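Local coordinates for hypothetical protein VC1899 (Vibrio cholerae, PDB 1XMX), which is of unknown function but carries a Card1-like endonuclease domain of the PDDEXK clan and probably binds nucleic acid, at residues P20-R25 and R53-D58; N250-E255 and S276-V281; S260-I265 and L294-V299. All coordinates share one frame; numbering follows the deposited sequence.

Contact 1: P20-R25 and R53-D58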
ATOM      1  N   PRO A  20      13.598  -6.823  -8.670  1.00 19.44           N
ATOM      2  CA  PRO A  20      14.962  -6.941  -9.140  1.00 19.06           C
ATOM      3  C   PRO A  20      15.323  -6.060 -10.351  1.00 18.49           C
ATOM      4  O   PRO A  20      16.461  -5.542 -10.419  1.00 19.46           O
ATOM      5  CB  PRO A  20      15.068  -8.428  -9.514  1.00 19.72           C
ATOM      6  CG  PRO A  20      14.038  -9.108  -8.554  1.00 18.51           C
ATOM      7  CD  PRO A  20      12.935  -8.150  -8.532  1.00 18.01           C
ATOM      8  N   LEU A  21      14.402  -5.877 -11.286  1.00 17.04           N
ATOM      9  CA  LEU A  21      14.695  -5.011 -12.455  1.00 15.39           C
ATOM     10  C   LEU A  21      14.648  -3.530 -12.147  1.00 15.80           C
ATOM     11  O   LEU A  21      15.146  -2.735 -12.919  1.00 16.96           O
ATOM     12  CB  LEU A  21      13.718  -5.340 -13.606  1.00 15.26           C
ATOM     13  CG  LEU A  21      13.874  -6.786 -14.190  1.00 16.33           C
ATOM     14  CD1 LEU A  21      12.641  -7.160 -14.925  1.00 12.70           C
ATOM     15  CD2 LEU A  21      15.129  -6.933 -15.107  1.00 16.58           C
ATOM     16  N   LEU A  22      13.991  -3.136 -11.057  1.00 15.16           N
ATOM     17  CA  LEU A  22      13.967  -1.742 -10.661  1.00 15.92           C
ATOM     18  C   LEU A  22      15.169  -1.313  -9.799  1.00 16.68           C
ATOM     19  O   LEU A  22      15.366  -0.101  -9.528  1.00 17.35           O
ATOM     20  CB  LEU A  22      12.629  -1.405  -9.946  1.00 16.92           C
ATOM     21  CG  LEU A  22      11.316  -1.715 -10.669  1.00 17.80           C
ATOM     22  CD1 LEU A  22      10.141  -1.248  -9.846  1.00 17.58           C
ATOM     23  CD2 LEU A  22      11.270  -1.076 -12.088  1.00 16.79           C
ATOM     24  N   ASP A  23      15.920  -2.305  -9.311  1.00 16.14           N
ATOM     25  CA  ASP A  23      17.040  -2.085  -8.400  1.00 14.56           C
ATOM     26  C   ASP A  23      18.055  -1.474  -9.334  1.00 15.66           C
ATOM     27  O   ASP A  23      18.310  -1.994 -10.425  1.00 16.94           O
ATOM     28  CB  ASP A  23      17.551  -3.470  -7.923  1.00 14.58           C
ATOM     29  CG  ASP A  23      18.616  -3.395  -6.888  1.00 12.50           C
ATOM     30  OD1 ASP A  23      19.641  -2.696  -7.050  1.00 13.24           O
ATOM     31  OD2 ASP A  23      18.415  -3.997  -5.828  1.00 13.69           O
ATOM     32  N   HIS A  24      18.692  -0.400  -8.914  1.00 17.61           N
ATOM     33  CA  HIS A  24      19.670   0.271  -9.793  1.00 16.59           C
ATOM     34  C   HIS A  24      20.903  -0.571 -10.049  1.00 17.35           C
ATOM     35  O   HIS A  24      21.668  -0.259 -10.979  1.00 17.89           O
ATOM     36  CB  HIS A  24      20.140   1.581  -9.143  1.00 13.18           C
ATOM     37  CG  HIS A  24      19.078   2.632  -9.076  1.00 15.29           C
ATOM     38  ND1 HIS A  24      19.329   3.920  -8.651  1.00 17.91           N
ATOM     39  CD2 HIS A  24      17.768   2.587  -9.393  1.00 14.97           C
ATOM     40  CE1 HIS A  24      18.208   4.621  -8.695  1.00 19.03           C
ATOM     41  NE2 HIS A  24      17.251   3.835  -9.156  1.00 19.37           N
ATOM     42  N   ARG A  25      21.146  -1.582  -9.205  1.00 17.42           N
ATOM     43  CA  ARG A  25      22.360  -2.412  -9.362  1.00 18.14           C
ATOM     44  C   ARG A  25      22.240  -3.486 -10.441  1.00 18.83           C
ATOM     45  O   ARG A  25      23.245  -4.029 -10.882  1.00 17.66           O
ATOM     46  CB  ARG A  25      22.778  -3.029  -8.029  1.00 18.67           C
ATOM     47  CG  ARG A  25      23.091  -1.976  -6.960  1.00 20.95           C
ATOM     48  CD  ARG A  25      23.204  -2.607  -5.577  1.00 22.46           C
ATOM     49  NE  ARG A  25      21.929  -3.240  -5.239  1.00 22.38           N
ATOM     50  CZ  ARG A  25      21.673  -3.832  -4.075  1.00 24.24           C
ATOM     51  NH1 ARG A  25      22.646  -3.909  -3.164  1.00 25.09           N
ATOM     52  NH2 ARG A  25      20.457  -4.348  -3.828  1.00 20.12           N
ATOM     53  N   ARG A  53       9.743   2.272 -17.380  1.00 30.32           N
ATOM     54  CA  ARG A  53      11.165   2.444 -17.086  1.00 30.77           C
ATOM     55  C   ARG A  53      12.053   2.023 -18.202  1.00 30.87           C
ATOM     56  O   ARG A  53      13.258   1.878 -17.990  1.00 32.30           O
ATOM     57  CB  ARG A  53      11.577   1.625 -15.896  1.00 32.27           C
ATOM     58  CG  ARG A  53      11.126   2.209 -14.606  1.00 34.20           C
ATOM     59  CD  ARG A  53       9.809   1.714 -14.167  1.00 33.44           C
ATOM     60  NE  ARG A  53       9.673   2.086 -12.774  1.00 36.04           N
ATOM     61  CZ  ARG A  53       8.529   2.081 -12.107  1.00 37.56           C
ATOM     62  NH1 ARG A  53       7.415   1.720 -12.725  1.00 38.13           N
ATOM     63  NH2 ARG A  53       8.500   2.455 -10.833  1.00 36.98           N
ATOM     64  N   ASN A  54      11.498   1.800 -19.390  1.00 30.24           N
ATOM     65  CA  ASN A  54      12.360   1.462 -20.497  1.00 29.87           C
ATOM     66  C   ASN A  54      12.995   0.117 -20.246  1.00 28.33           C
ATOM     67  O   ASN A  54      14.076  -0.171 -20.743  1.00 28.86           O
ATOM     68  CB  ASN A  54      13.484   2.485 -20.578  1.00 32.12           C
ATOM     69  CG  ASN A  54      12.971   3.895 -20.574  1.00 34.04           C
ATOM     70  OD1 ASN A  54      12.364   4.321 -21.571  1.00 34.21           O
ATOM     71  ND2 ASN A  54      13.167   4.635 -19.433  1.00 33.63           N
ATOM     72  N   ILE A  55      12.376  -0.687 -19.402  1.00 25.61           N
ATOM     73  CA  ILE A  55      12.750  -2.097 -19.337  1.00 22.61           C
ATOM     74  C   ILE A  55      11.837  -2.838 -20.287  1.00 21.85           C
ATOM     75  O   ILE A  55      10.596  -2.783 -20.178  1.00 21.64           O
ATOM     76  CB  ILE A  55      12.651  -2.616 -17.904  1.00 22.56           C
ATOM     77  CG1 ILE A  55      13.734  -1.955 -17.067  1.00 21.96           C
ATOM     78  CG2 ILE A  55      12.746  -4.185 -17.808  1.00 20.82           C
ATOM     79  CD1 ILE A  55      13.285  -1.749 -15.658  1.00 24.11           C
ATOM     80  N   SER A  56      12.443  -3.540 -21.225  1.00 20.73           N
ATOM     81  CA  SER A  56      11.653  -4.328 -22.169  1.00 22.06           C
ATOM     82  C   SER A  56      11.234  -5.736 -21.717  1.00 18.71           C
ATOM     83  O   SER A  56      11.860  -6.335 -20.838  1.00 18.49           O
ATOM     84  CB  SER A  56      12.316  -4.338 -23.562  1.00 23.30           C
ATOM     85  OG  SER A  56      13.533  -5.005 -23.513  1.00 26.59           O
ATOM     86  N   THR A  57      10.174  -6.257 -22.349  1.00 17.45           N
ATOM     87  CA  THR A  57       9.490  -7.470 -21.880  1.00 17.72           C
ATOM     88  C   THR A  57       9.056  -8.342 -23.078  1.00 18.94           C
ATOM     89  O   THR A  57       8.799  -7.828 -24.156  1.00 16.52           O
ATOM     90  CB  THR A  57       8.238  -7.113 -20.995  1.00 16.95           C
ATOM     91  OG1 THR A  57       7.279  -6.383 -21.767  1.00 19.24           O
ATOM     92  CG2 THR A  57       8.595  -6.197 -19.823  1.00 13.60           C
ATOM     93  N   ASP A  58       8.987  -9.663 -22.878  1.00 20.35           N
ATOM     94  CA  ASP A  58       8.393 -10.559 -23.832  1.00 21.84           C
ATOM     95  C   ASP A  58       7.678 -11.603 -23.039  1.00 20.45           C
ATOM     96  O   ASP A  58       7.972 -11.800 -21.864  1.00 18.94           O
ATOM     97  CB  ASP A  58       9.479 -11.258 -24.660  1.00 29.41           C
ATOM     98  CG  ASP A  58      10.221 -10.297 -25.593  1.00 35.13           C
ATOM     99  OD1 ASP A  58       9.558  -9.352 -26.095  1.00 37.92           O
ATOM    100  OD2 ASP A  58      11.465 -10.482 -25.824  1.00 38.36           O
TER
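Just beyond L21 and L22, the leucines that pack on I55 and R53, D23 OD1 is gripped twice by R25. R25 N reaches the anti lone pair of D23 OD1 at 2.9 Å, which makes an Asx turn, while R25 NE comes to D23 OD1 on the syn side at 3.0 Å. R25 NH2 completes a side-on salt bridge to D23 OD2, 2.9 Å long and nearly straight (174°). OD2 also receives a hydrogen bond from Q139 N, so the chain is fixed as it leaves helix 15-22.

Across the contact no hydrogen bond forms. L22 lays CD2 against the R53 chain, 3.6 Å from NE, and CD1 over one guanidinium face, toward its rim. The R53 chain bends at chi2 (91°), carrying the guanidinium across the end of L22; NH2 forms a salt bridge with D146, and NH1 a hydrogen bond with V49 O. L21 CD1 meets I55 CG2 at 4.1 Å, and I55 CD1 reaches toward both leucines, 3.5 Å from L21 O and 4.2 Å from L22 CD2. N54, with positive phi, is the C-prime residue of the Schellman motif that ends helix 40-52, and so lets the chain turn into edge strand 56-61.

This joins the end of helix 15-22 to outermost strand 56-61 of the N-terminal mixed sheet, whose parallel part has a Rossmann-like strand order; L50 touches both leucines and I55. The guanidinium's flat face is used for packing, so R53 borders the apolar cluster while NH1 and NH2 are bonded outside it.

Contact 2: N250-E255 and S276-V281; sequences NGEWLE and SLNVQV
Two carboxylates, those of E252 and E255, converge on the side chain of N278, with E252 OE1 only 3.2 Å from E255 OE2. Both oxygens are acceptors, so no hydrogen bond joins them. A third acid, D295, lies beside E255 OE1 on the neighbouring strand, which gathers acidic groups at the corner of the strand.

E255 carries most of the contact. Although it sits in helix 243-266, its CG lies between the backbone N and the carbonyl carbon (chi1 55°), a torsion seldom adopted in helices; the chain beyond CG is extended and delivers the carboxylate to the strand side. There it crosses the N278 side chain at about a right angle, with carboxylate and amide planes 67° apart. E252, one turn earlier, approaches N278 obliquely and more distantly.

Beneath this polar layer L277 covers the root of E255. Its CG is anti to the backbone N, which sends CD1 to the helix, 3.5 Å from E255 O and 4.1 Å from E255 CB, the two side chains crossing almost perpendicularly. L277 also touches H259, one turn further along the helix.

The strand is interrupted where N278 presents its side chain: N278 and V279 both face L294 in a G1 beta bulge, N278 with positive phi and psi, and the chain turns a corner at L277 and N278. L277 thus packs on the helix, while the N278 amide lies close to the E255 carboxylate. The gathering of E255 and D295 beside a bent strand is consistent with the acidic metal site of PDDEXK nucleases, and such close like charges would probably draw a cation.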
ATOM      1  N   ASN A 250     -14.428  17.577   9.862  1.00 25.78           N
ATOM      2  CA  ASN A 250     -15.348  16.500   9.634  1.00 28.37           C
ATOM      3  C   ASN A 250     -14.796  15.109  10.039  1.00 28.16           C
ATOM      4  O   ASN A 250     -15.571  14.168  10.318  1.00 31.25           O
ATOM      5  CB  ASN A 250     -15.871  16.540   8.208  1.00 29.86           C
ATOM      6  CG  ASN A 250     -17.303  16.104   8.130  1.00 33.70           C
ATOM      7  OD1 ASN A 250     -17.883  15.716   9.141  1.00 33.53           O
ATOM      8  ND2 ASN A 250     -17.900  16.185   6.932  1.00 36.51           N
ATOM      9  N   GLY A 251     -13.481  14.990  10.151  1.00 26.53           N
ATOM     10  CA  GLY A 251     -12.866  13.716  10.535  1.00 24.20           C
ATOM     11  C   GLY A 251     -11.618  13.358   9.746  1.00 24.20           C
ATOM     12  O   GLY A 251     -10.898  12.429  10.102  1.00 23.43           O
ATOM     13  N   GLU A 252     -11.353  14.090   8.666  1.00 24.19           N
ATOM     14  CA  GLU A 252     -10.122  13.865   7.885  1.00 22.85           C
ATOM     15  C   GLU A 252      -8.868  14.273   8.623  1.00 20.78           C
ATOM     16  O   GLU A 252      -7.786  14.033   8.125  1.00 19.76           O
ATOM     17  CB  GLU A 252     -10.167  14.623   6.574  1.00 26.31           C
ATOM     18  CG  GLU A 252     -11.411  14.344   5.758  1.00 30.33           C
ATOM     19  CD  GLU A 252     -11.101  14.427   4.284  1.00 33.97           C
ATOM     20  OE1 GLU A 252      -9.923  14.759   3.981  1.00 34.37           O
ATOM     21  OE2 GLU A 252     -12.023  14.172   3.448  1.00 36.16           O
ATOM     22  N   TRP A 253      -9.009  14.904   9.803  1.00 19.94           N
ATOM     23  CA  TRP A 253      -7.849  15.229  10.631  1.00 18.06           C
ATOM     24  C   TRP A 253      -6.943  14.009  10.958  1.00 17.79           C
ATOM     25  O   TRP A 253      -5.722  14.137  11.082  1.00 19.57           O
ATOM     26  CB  TRP A 253      -8.280  15.930  11.932  1.00 15.85           C
ATOM     27  CG  TRP A 253      -8.992  15.062  12.894  1.00 15.84           C
ATOM     28  CD1 TRP A 253     -10.331  14.885  12.971  1.00 16.00           C
ATOM     29  CD2 TRP A 253      -8.413  14.227  13.928  1.00 15.76           C
ATOM     30  NE1 TRP A 253     -10.632  14.010  13.975  1.00 16.60           N
ATOM     31  CE2 TRP A 253      -9.482  13.583  14.576  1.00 15.69           C
ATOM     32  CE3 TRP A 253      -7.105  13.991  14.377  1.00 15.76           C
ATOM     33  CZ2 TRP A 253      -9.298  12.738  15.649  1.00 16.28           C
ATOM     34  CZ3 TRP A 253      -6.915  13.116  15.435  1.00 15.11           C
ATOM     35  CH2 TRP A 253      -7.996  12.507  16.062  1.00 15.27           C
ATOM     36  N   LEU A 254      -7.547  12.839  11.143  1.00 18.77           N
ATOM     37  CA  LEU A 254      -6.819  11.681  11.657  1.00 18.97           C
ATOM     38  C   LEU A 254      -5.993  11.052  10.548  1.00 18.65           C
ATOM     39  O   LEU A 254      -4.879  10.593  10.773  1.00 21.10           O
ATOM     40  CB  LEU A 254      -7.792  10.659  12.226  1.00 17.27           C
ATOM     41  CG  LEU A 254      -7.102   9.386  12.713  1.00 17.70           C
ATOM     42  CD1 LEU A 254      -6.071   9.616  13.858  1.00 15.48           C
ATOM     43  CD2 LEU A 254      -8.175   8.410  13.157  1.00 19.17           C
ATOM     44  N   GLU A 255      -6.527  11.026   9.342  1.00 17.78           N
ATOM     45  CA  GLU A 255      -5.774  10.454   8.199  1.00 19.98           C
ATOM     46  C   GLU A 255      -4.672  11.449   7.771  1.00 18.68           C
ATOM     47  O   GLU A 255      -3.629  11.053   7.305  1.00 18.89           O
ATOM     48  CB  GLU A 255      -6.698  10.112   7.036  1.00 18.52           C
ATOM     49  CG  GLU A 255      -7.562  11.316   6.556  1.00 22.61           C
ATOM     50  CD  GLU A 255      -8.598  10.927   5.514  1.00 24.32           C
ATOM     51  OE1 GLU A 255      -8.935   9.731   5.374  1.00 29.72           O
ATOM     52  OE2 GLU A 255      -9.119  11.804   4.827  1.00 27.50           O
ATOM     53  N   SER A 276       0.970   7.932   0.282  1.00 22.09           N
ATOM     54  CA  SER A 276      -0.073   8.732  -0.322  1.00 22.52           C
ATOM     55  C   SER A 276      -1.255   8.885   0.606  1.00 22.21           C
ATOM     56  O   SER A 276      -1.455   8.054   1.466  1.00 23.79           O
ATOM     57  CB  SER A 276      -0.522   8.075  -1.615  1.00 24.43           C
ATOM     58  OG  SER A 276      -0.817   9.098  -2.546  1.00 29.46           O
ATOM     59  N   LEU A 277      -2.055   9.926   0.380  1.00 21.03           N
ATOM     60  CA  LEU A 277      -3.231  10.271   1.159  1.00 19.30           C
ATOM     61  C   LEU A 277      -4.466  10.105   0.308  1.00 19.10           C
ATOM     62  O   LEU A 277      -4.553  10.647  -0.768  1.00 21.00           O
ATOM     63  CB  LEU A 277      -3.126  11.743   1.659  1.00 18.52           C
ATOM     64  CG  LEU A 277      -4.194  12.306   2.609  1.00 18.31           C
ATOM     65  CD1 LEU A 277      -4.401  11.396   3.883  1.00 18.11           C
ATOM     66  CD2 LEU A 277      -3.871  13.762   3.046  1.00 19.19           C
ATOM     67  N   ASN A 278      -5.406   9.310   0.780  1.00 21.38           N
ATOM     68  CA  ASN A 278      -6.711   9.148   0.141  1.00 23.51           C
ATOM     69  C   ASN A 278      -6.642   8.724  -1.328  1.00 24.63           C
ATOM     70  O   ASN A 278      -7.236   9.370  -2.198  1.00 24.32           O
ATOM     71  CB  ASN A 278      -7.571  10.409   0.314  1.00 24.87           C
ATOM     72  CG  ASN A 278      -8.157  10.518   1.720  1.00 27.79           C
ATOM     73  OD1 ASN A 278      -8.763   9.561   2.214  1.00 29.19           O
ATOM     74  ND2 ASN A 278      -7.988  11.678   2.368  1.00 26.23           N
ATOM     75  N   VAL A 279      -5.923   7.636  -1.588  1.00 22.60           N
ATOM     76  CA  VAL A 279      -5.819   7.106  -2.921  1.00 22.34           C
ATOM     77  C   VAL A 279      -7.198   6.581  -3.347  1.00 23.09           C
ATOM     78  O   VAL A 279      -7.812   5.791  -2.618  1.00 21.21           O
ATOM     79  CB  VAL A 279      -4.785   5.964  -2.944  1.00 21.69           C
ATOM     80  CG1 VAL A 279      -4.524   5.542  -4.376  1.00 21.00           C
ATOM     81  CG2 VAL A 279      -3.476   6.420  -2.275  1.00 21.44           C
ATOM     82  N   GLN A 280      -7.712   7.066  -4.481  1.00 23.99           N
ATOM     83  CA  GLN A 280      -8.894   6.450  -5.120  1.00 24.74           C
ATOM     84  C   GLN A 280      -8.479   5.246  -5.987  1.00 24.33           C
ATOM     85  O   GLN A 280      -7.624   5.381  -6.818  1.00 23.49           O
ATOM     86  CB  GLN A 280      -9.642   7.471  -5.973  1.00 27.34           C
ATOM     87  CG  GLN A 280      -9.878   8.804  -5.263  1.00 27.88           C
ATOM     88  CD  GLN A 280     -10.763   8.626  -4.035  1.00 30.10           C
ATOM     89  OE1 GLN A 280     -10.419   9.028  -2.908  1.00 30.84           O
ATOM     90  NE2 GLN A 280     -11.898   7.996  -4.239  1.00 31.23           N
ATOM     91  N   VAL A 281      -9.122   4.087  -5.805  1.00 24.68           N
ATOM     92  CA  VAL A 281      -8.706   2.837  -6.449  1.00 24.32           C
ATOM     93  C   VAL A 281      -9.906   2.314  -7.234  1.00 26.36           C
ATOM     94  O   VAL A 281     -11.015   2.188  -6.682  1.00 27.18           O
ATOM     95  CB  VAL A 281      -8.337   1.722  -5.424  1.00 23.09           C
ATOM     96  CG1 VAL A 281      -7.803   0.434  -6.144  1.00 21.29           C
ATOM     97  CG2 VAL A 281      -7.392   2.218  -4.372  1.00 24.14           C
TER

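Contact 3: S260-I265 and L294-V299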
ATOM      1  N   SER A 260       0.968  12.632   7.671  1.00 17.90           N
ATOM      2  CA  SER A 260       2.030  13.529   8.085  1.00 18.26           C
ATOM      3  C   SER A 260       3.083  12.830   8.964  1.00 20.05           C
ATOM      4  O   SER A 260       4.244  13.174   8.907  1.00 21.03           O
ATOM      5  CB  SER A 260       1.420  14.702   8.832  1.00 18.25           C
ATOM      6  OG  SER A 260       0.808  15.598   7.909  1.00 17.91           O
ATOM      7  N   THR A 261       2.642  11.925   9.829  1.00 19.06           N
ATOM      8  CA  THR A 261       3.521  11.116  10.672  1.00 20.98           C
ATOM      9  C   THR A 261       4.362  10.083   9.883  1.00 21.57           C
ATOM     10  O   THR A 261       5.547   9.903  10.156  1.00 22.98           O
ATOM     11  CB  THR A 261       2.663  10.408  11.742  1.00 21.31           C
ATOM     12  OG1 THR A 261       1.975  11.428  12.459  1.00 18.52           O
ATOM     13  CG2 THR A 261       3.486   9.561  12.697  1.00 18.09           C
ATOM     14  N   VAL A 262       3.747   9.430   8.902  1.00 20.57           N
ATOM     15  CA  VAL A 262       4.444   8.542   8.033  1.00 19.54           C
ATOM     16  C   VAL A 262       5.553   9.290   7.323  1.00 20.12           C
ATOM     17  O   VAL A 262       6.675   8.766   7.174  1.00 20.44           O
ATOM     18  CB  VAL A 262       3.503   7.870   6.982  1.00 19.77           C
ATOM     19  CG1 VAL A 262       4.368   7.085   5.929  1.00 16.07           C
ATOM     20  CG2 VAL A 262       2.517   6.913   7.650  1.00 18.50           C
ATOM     21  N   LYS A 263       5.246  10.497   6.864  1.00 18.60           N
ATOM     22  CA  LYS A 263       6.229  11.345   6.171  1.00 22.23           C
ATOM     23  C   LYS A 263       7.431  11.706   7.077  1.00 22.35           C
ATOM     24  O   LYS A 263       8.573  11.684   6.621  1.00 18.01           O
ATOM     25  CB  LYS A 263       5.564  12.603   5.618  1.00 25.61           C
ATOM     26  CG  LYS A 263       6.547  13.565   5.022  1.00 29.55           C
ATOM     27  CD  LYS A 263       5.886  14.880   4.659  1.00 32.40           C
ATOM     28  CE  LYS A 263       6.904  15.847   4.039  1.00 34.14           C
ATOM     29  NZ  LYS A 263       6.210  17.107   3.647  1.00 34.86           N
ATOM     30  N   GLN A 264       7.157  12.019   8.350  1.00 21.98           N
ATOM     31  CA  GLN A 264       8.207  12.126   9.378  1.00 24.96           C
ATOM     32  C   GLN A 264       9.060  10.893   9.616  1.00 24.18           C
ATOM     33  O   GLN A 264      10.290  10.996   9.737  1.00 26.55           O
ATOM     34  CB  GLN A 264       7.599  12.512  10.735  1.00 27.38           C
ATOM     35  CG  GLN A 264       7.337  13.925  10.795  1.00 32.75           C
ATOM     36  CD  GLN A 264       7.001  14.395  12.188  1.00 36.94           C
ATOM     37  OE1 GLN A 264       7.456  13.818  13.208  1.00 38.51           O
ATOM     38  NE2 GLN A 264       6.218  15.463  12.252  1.00 37.11           N
ATOM     39  N   ILE A 265       8.417   9.732   9.734  1.00 23.38           N
ATOM     40  CA  ILE A 265       9.145   8.462   9.954  1.00 20.74           C
ATOM     41  C   ILE A 265      10.005   8.175   8.760  1.00 21.84           C
ATOM     42  O   ILE A 265      11.115   7.708   8.888  1.00 24.28           O
ATOM     43  CB  ILE A 265       8.159   7.306  10.185  1.00 20.19           C
ATOM     44  CG1 ILE A 265       7.423   7.529  11.507  1.00 15.61           C
ATOM     45  CG2 ILE A 265       8.882   5.964  10.189  1.00 17.52           C
ATOM     46  CD1 ILE A 265       6.129   6.735  11.664  1.00 17.59           C
ATOM     47  N   LEU A 294      -8.063   4.331  -0.270  1.00 22.05           N
ATOM     48  CA  LEU A 294      -7.038   3.991   0.723  1.00 19.21           C
ATOM     49  C   LEU A 294      -6.674   5.257   1.510  1.00 20.21           C
ATOM     50  O   LEU A 294      -6.139   6.217   0.948  1.00 21.08           O
ATOM     51  CB  LEU A 294      -5.790   3.353   0.056  1.00 17.98           C
ATOM     52  CG  LEU A 294      -5.978   2.283  -0.985  1.00 17.56           C
ATOM     53  CD1 LEU A 294      -4.671   1.789  -1.541  1.00 17.64           C
ATOM     54  CD2 LEU A 294      -6.715   1.096  -0.441  1.00 18.20           C
ATOM     55  N   ASP A 295      -7.036   5.292   2.795  1.00 19.96           N
ATOM     56  CA  ASP A 295      -6.846   6.499   3.591  1.00 20.38           C
ATOM     57  C   ASP A 295      -5.371   6.944   3.573  1.00 20.77           C
ATOM     58  O   ASP A 295      -5.062   8.064   3.167  1.00 21.15           O
ATOM     59  CB  ASP A 295      -7.433   6.340   5.006  1.00 21.28           C
ATOM     60  CG  ASP A 295      -8.950   6.125   4.994  1.00 23.00           C
ATOM     61  OD1 ASP A 295      -9.613   6.488   3.994  1.00 22.45           O
ATOM     62  OD2 ASP A 295      -9.505   5.558   5.963  1.00 24.20           O
ATOM     63  N   VAL A 296      -4.469   6.059   3.997  1.00 18.94           N
ATOM     64  CA  VAL A 296      -3.033   6.278   3.822  1.00 19.49           C
ATOM     65  C   VAL A 296      -2.497   4.982   3.274  1.00 19.59           C
ATOM     66  O   VAL A 296      -2.745   3.899   3.824  1.00 22.07           O
ATOM     67  CB  VAL A 296      -2.295   6.630   5.150  1.00 19.44           C
ATOM     68  CG1 VAL A 296      -0.752   6.955   4.894  1.00 19.76           C
ATOM     69  CG2 VAL A 296      -2.991   7.771   5.855  1.00 15.69           C
ATOM     70  N   ALA A 297      -1.832   5.082   2.142  1.00 18.73           N
ATOM     71  CA  ALA A 297      -1.191   3.934   1.517  1.00 19.14           C
ATOM     72  C   ALA A 297       0.312   4.178   1.499  1.00 19.02           C
ATOM     73  O   ALA A 297       0.749   5.290   1.191  1.00 17.92           O
ATOM     74  CB  ALA A 297      -1.687   3.764   0.094  1.00 18.07           C
ATOM     75  N   THR A 298       1.093   3.137   1.816  1.00 19.66           N
ATOM     76  CA  THR A 298       2.557   3.153   1.646  1.00 22.44           C
ATOM     77  C   THR A 298       3.064   1.883   0.957  1.00 20.84           C
ATOM     78  O   THR A 298       2.355   0.871   0.868  1.00 21.07           O
ATOM     79  CB  THR A 298       3.315   3.275   2.978  1.00 22.34           C
ATOM     80  OG1 THR A 298       2.993   2.156   3.804  1.00 25.53           O
ATOM     81  CG2 THR A 298       2.915   4.504   3.723  1.00 21.19           C
ATOM     82  N   VAL A 299       4.278   1.951   0.424  1.00 19.61           N
ATOM     83  CA  VAL A 299       5.028   0.727   0.134  1.00 16.12           C
ATOM     84  C   VAL A 299       6.264   0.796   1.048  1.00 18.13           C
ATOM     85  O   VAL A 299       6.957   1.843   1.111  1.00 17.01           O
ATOM     86  CB  VAL A 299       5.438   0.596  -1.388  1.00 15.77           C
ATOM     87  CG1 VAL A 299       6.199  -0.732  -1.643  1.00 13.15           C
ATOM     88  CG2 VAL A 299       4.217   0.648  -2.291  1.00 13.73           C
TER
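V262 and T298 point at each other tip to tip, CG1 of the valine meeting CG2 of the threonine at 3.7 Å. The valine fork divides the work: CG1, anti to its own backbone N (chi1 171°), goes to T298, while CG2 turns to V296 and stays 4.3 Å from V296 CG1. V296 and T298 are two residues apart and so offer the same face of strand 288-300 to helix 243-266; A297 between them looks to the other side, where it touches I144 of helix 144-150.

The threonine separates its two branches by torsion. With chi1 at 61°, OG1 sits between the backbone N and the carbonyl carbon and makes a weak hydrogen bond to H305 O of strand 303-310, which leaves the methyl to face the helix. V296 stands at the corner where the strand bends.

A helix laid on the sheet of the endonuclease domain is held here by methyl groups alone, with no hydrogen bond crossing. The threonine's hydroxyl is spent on the neighbouring strand, so the interface stays apolar.

How the contacts relate
From the N terminus, contact 1 comes first: it closes a loop from helix 15-22 through strand 30-35 and helix 40-52 to strand 56-61, within the N-terminal mixed-sheet domain. It is complete before the others begin, and its centre is about 32 Å from that of contact 2 and about 26 Å from that of contact 3. The latter two cross in the chain: 250-255 and 260-265 follow each other on helix 243-266, and their partners 276-281 and 294-299 lie on adjacent antiparallel strands. Backbone bonds N278 N to D295 O and L294 N to V279 O join the two strands, and the side-chain contacts place helix 243-266 against both.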